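Local coordinates for protein DegT/DnrJ/EryC1/StrS aminotransferase (Brucella abortus 2308, PDB 4QGR) that probably acts as a pyridoxal-phosphate-dependent aminotransferase of the DegT/DnrJ/EryC1/StrS family, with the cofactor bound in its active site, at residues Asp110-Pro113 and Asp114-Asn117; Ser293-Ala296 and Gln297-Ile300. All blocks are in the same frame, centred on the assembly; numbering follows the deposited sequence.

Contact 1: Asp110-Pro113 and Asp114-Asn117; sequences DVDP and DSYN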
# COMPACT_ATOMS: atom_id res chain seq x y z
N ASP A 110 -25.65 -12.07 -6.32
CA ASP A 110 -25.44 -13.40 -5.75
C ASP A 110 -24.46 -14.16 -6.62
O ASP A 110 -24.10 -13.73 -7.74
CB ASP A 110 -26.75 -14.19 -5.68
CG ASP A 110 -26.82 -15.15 -4.51
OD1 ASP A 110 -25.84 -15.31 -3.76
OD2 ASP A 110 -27.93 -15.72 -4.32
N VAL A 111 -24.05 -15.33 -6.11
CA VAL A 111 -23.21 -16.23 -6.86
C VAL A 111 -23.97 -17.49 -7.21
O VAL A 111 -24.97 -17.88 -6.57
CB VAL A 111 -21.90 -16.58 -6.11
CG1 VAL A 111 -21.09 -15.33 -5.92
CG2 VAL A 111 -22.19 -17.16 -4.72
N ASP A 112 -23.48 -18.13 -8.25
CA ASP A 112 -23.94 -19.43 -8.69
C ASP A 112 -23.65 -20.47 -7.61
O ASP A 112 -22.57 -20.43 -7.01
CB ASP A 112 -23.19 -19.82 -9.97
CG ASP A 112 -23.62 -21.14 -10.52
OD1 ASP A 112 -24.65 -21.12 -11.25
OD2 ASP A 112 -22.98 -22.20 -10.27
N PRO A 113 -24.59 -21.41 -7.37
CA PRO A 113 -24.42 -22.38 -6.27
C PRO A 113 -23.35 -23.47 -6.48
O PRO A 113 -23.00 -24.19 -5.51
CB PRO A 113 -25.80 -23.03 -6.13
CG PRO A 113 -26.41 -22.89 -7.49
CD PRO A 113 -25.92 -21.53 -8.00
N ASP A 114 -22.83 -23.59 -7.70
CA ASP A 114 -21.79 -24.55 -8.03
C ASP A 114 -20.41 -23.93 -8.29
O ASP A 114 -19.39 -24.41 -7.77
CB ASP A 114 -22.20 -25.38 -9.25
CG ASP A 114 -23.52 -26.15 -9.04
OD1 ASP A 114 -23.84 -26.58 -7.92
OD2 ASP A 114 -24.28 -26.22 -10.01
N SER A 115 -20.36 -22.86 -9.08
CA SER A 115 -19.12 -22.20 -9.36
C SER A 115 -18.68 -21.19 -8.27
O SER A 115 -17.51 -20.80 -8.23
CB SER A 115 -19.23 -21.48 -10.70
OG SER A 115 -20.00 -20.28 -10.58
N TYR A 116 -19.63 -20.73 -7.45
CA TYR A 116 -19.41 -19.69 -6.45
C TYR A 116 -19.02 -18.35 -7.05
O TYR A 116 -18.52 -17.45 -6.34
CB TYR A 116 -18.37 -20.13 -5.40
CG TYR A 116 -18.61 -21.50 -4.84
CD1 TYR A 116 -19.87 -21.88 -4.40
CD2 TYR A 116 -17.57 -22.44 -4.75
CE1 TYR A 116 -20.10 -23.13 -3.86
CE2 TYR A 116 -17.80 -23.69 -4.19
CZ TYR A 116 -19.07 -24.02 -3.75
OH TYR A 116 -19.34 -25.28 -3.23
N ASN A 117 -19.27 -18.20 -8.36
CA ASN A 117 -18.96 -16.99 -9.08
C ASN A 117 -20.23 -16.21 -9.50
O ASN A 117 -21.32 -16.78 -9.55
CB ASN A 117 -18.07 -17.32 -10.30
CG ASN A 117 -16.64 -17.62 -9.90
OD1 ASN A 117 -16.16 -17.10 -8.89
ND2 ASN A 117 -15.92 -18.36 -10.72
O HOH W 1 -25.60 -23.41 -11.27
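D112 meets N117 and Y116 through two backbone hydrogen bonds that close a tight turn, D112 N to N117 O at 2.9 Å and Y116 N to D112 O at 3.0 Å. The D112 side chain adds an Asx turn. The loop leads from strand 105-109 of the large mixed sheet to helix 120-133. CG of D112 lies anti to its backbone N (chi1 -179°), which carries the carboxylate forward to the amides that follow. OD2 takes two of them. S115 N comes to OD2 at 3.0 Å along the anti lone pair, in a nearly straight bond (168°). D114 N reaches the same OD2 at 2.9 Å, but from above the carboxylate plane. Two donors thus grip one oxygen and should limit rotation of the group. They may also ease the nearness of D114 OD2, 4.2 Å from D112 OD2. The other oxygen of D114, OD1, forms a salt bridge with K283. S115 makes an ST turn next door: its OG accepts from N117 N at 3.1 Å. V111 CG1 packs against Y116 O. The Y116 ring lies over the turn, with D114 O over the centre of one face, and the hydroxyl bonds to E301. Y116 CE1 lies 3.5 Å from P113 O.

Contact 2: Ser293-Ala296 and Gln297-Ile300; sequences SAWA and QYSI
The W295 and Y298 side chains run alongside each other in the same direction, bringing two aromatic rings together where the chain runs into strand 298-301. The touch is made by the six-membered ring of the indole: W295 CZ3 is 3.6 Å from Y298 CD2. The planes are inclined at 34° to each other and the ring centroids are 5.5 Å apart, an oblique arrangement. W295 CE3 also meets the backbone: Q297 O lies 3.5 Å from it, at the indole rim and roughly in line with the ring. S293 CB lies over one face of the indole, toward the rim. An ST turn precedes it, in which S293 OG accepts from W295 N at 2.9 Å.

Q297 follows a different course, curling back on the carbonyl of A296. Its CB, three bonds from A296 C, lies 3.4 Å from it. CG comes closer to the oxygen, 3.3 Å from A296 O. The chain then bends (chi2 -68°) and keeps CD at 3.1 Å from A296 O. At the tip, OE1 and NE2 both stay near that same oxygen, but neither bonds to it: OE1 is a second acceptor, and the angle at NE2 is poor. The contact is therefore one of packing.

The hydroxyl of Y298 bonds to N275 OD1, its ring stacks on Y274, and W295 rests on R267 and A271, so the aromatic pair is tied to helix 247-278. The side chain of A296 approaches Q173, a cofactor-binding residue, and lies about 7 Å from the bound pyridoxal phosphate. The contact thus forms the connection between strands 291-292 and 298-301, beside the cofactor site of what is probably a fold-type I aminotransferase.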
# COMPACT_ATOMS: atom_id res chain seq x y z
N SER A 293 -8.43 -24.42 -13.02
CA SER A 293 -8.50 -23.52 -11.88
C SER A 293 -7.10 -23.34 -11.26
O SER A 293 -6.26 -24.26 -11.30
CB SER A 293 -9.44 -24.10 -10.81
OG SER A 293 -9.43 -23.25 -9.66
N ALA A 294 -6.83 -22.15 -10.71
CA ALA A 294 -5.65 -21.97 -9.90
C ALA A 294 -5.77 -22.69 -8.55
O ALA A 294 -4.75 -22.88 -7.90
CB ALA A 294 -5.36 -20.52 -9.68
N TRP A 295 -6.97 -23.14 -8.17
CA TRP A 295 -7.15 -23.82 -6.85
C TRP A 295 -6.51 -23.05 -5.72
O TRP A 295 -5.83 -23.63 -4.88
CB TRP A 295 -6.63 -25.26 -6.89
CG TRP A 295 -7.42 -26.10 -7.90
CD1 TRP A 295 -6.98 -26.56 -9.09
CD2 TRP A 295 -8.76 -26.49 -7.78
NE1 TRP A 295 -7.97 -27.24 -9.74
CE2 TRP A 295 -9.09 -27.21 -8.94
CE3 TRP A 295 -9.73 -26.35 -6.77
CZ2 TRP A 295 -10.35 -27.76 -9.14
CZ3 TRP A 295 -11.01 -26.89 -7.01
CH2 TRP A 295 -11.29 -27.59 -8.16
N ALA A 296 -6.77 -21.75 -5.65
CA ALA A 296 -6.40 -21.01 -4.47
C ALA A 296 -6.96 -21.66 -3.23
O ALA A 296 -6.33 -21.65 -2.17
CB ALA A 296 -6.89 -19.59 -4.60
N GLN A 297 -8.17 -22.22 -3.35
CA GLN A 297 -8.77 -23.06 -2.32
C GLN A 297 -9.48 -24.23 -3.00
O GLN A 297 -9.98 -24.10 -4.14
CB GLN A 297 -9.83 -22.30 -1.47
CG GLN A 297 -9.30 -21.01 -0.86
CD GLN A 297 -8.26 -21.18 0.20
OE1 GLN A 297 -8.12 -22.26 0.77
NE2 GLN A 297 -7.54 -20.07 0.53
N TYR A 298 -9.60 -25.33 -2.26
CA TYR A 298 -10.34 -26.52 -2.69
C TYR A 298 -11.54 -26.59 -1.76
O TYR A 298 -11.41 -26.93 -0.59
CB TYR A 298 -9.49 -27.77 -2.62
CG TYR A 298 -10.31 -28.98 -3.07
CD1 TYR A 298 -11.10 -29.69 -2.15
CD2 TYR A 298 -10.40 -29.31 -4.39
CE1 TYR A 298 -11.90 -30.77 -2.58
CE2 TYR A 298 -11.21 -30.38 -4.82
CZ TYR A 298 -11.98 -31.08 -3.91
OH TYR A 298 -12.77 -32.14 -4.31
N SER A 299 -12.70 -26.16 -2.28
CA SER A 299 -13.87 -25.93 -1.47
C SER A 299 -15.00 -26.91 -1.77
O SER A 299 -15.49 -26.96 -2.92
CB SER A 299 -14.35 -24.50 -1.67
OG SER A 299 -13.37 -23.54 -1.23
N ILE A 300 -15.44 -27.60 -0.72
CA ILE A 300 -16.51 -28.59 -0.77
C ILE A 300 -17.71 -28.07 0.01
O ILE A 300 -17.60 -27.07 0.70
CB ILE A 300 -16.09 -29.94 -0.16
CG1 ILE A 300 -15.71 -29.78 1.31
CG2 ILE A 300 -14.95 -30.49 -0.99
CD1 ILE A 300 -15.74 -31.02 2.15

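Both contacts are local, between neighbouring residues, with centres about 14 Å apart. Contact 1 lies in the loop that leaves strand 105-109 of the large mixed sheet and is only partly buried: D114 and P113 are exposed. It is polar, built from backbone N-H groups, backbone carbonyls and one carboxylate oxygen. Contact 2 is buried and mainly apolar, with aromatic packing and no hydrogen bond across its segments. It leads into strand 298-301, which pairs with strand 353-356. Each includes an ST turn made by a serine. Packing joins the two where Y116 CE2 approaches S299 O at 4.2 Å, and the Y116 hydroxyl bonds to E301 of strand 298-301. Contact 2 comes nearer the bound cofactor.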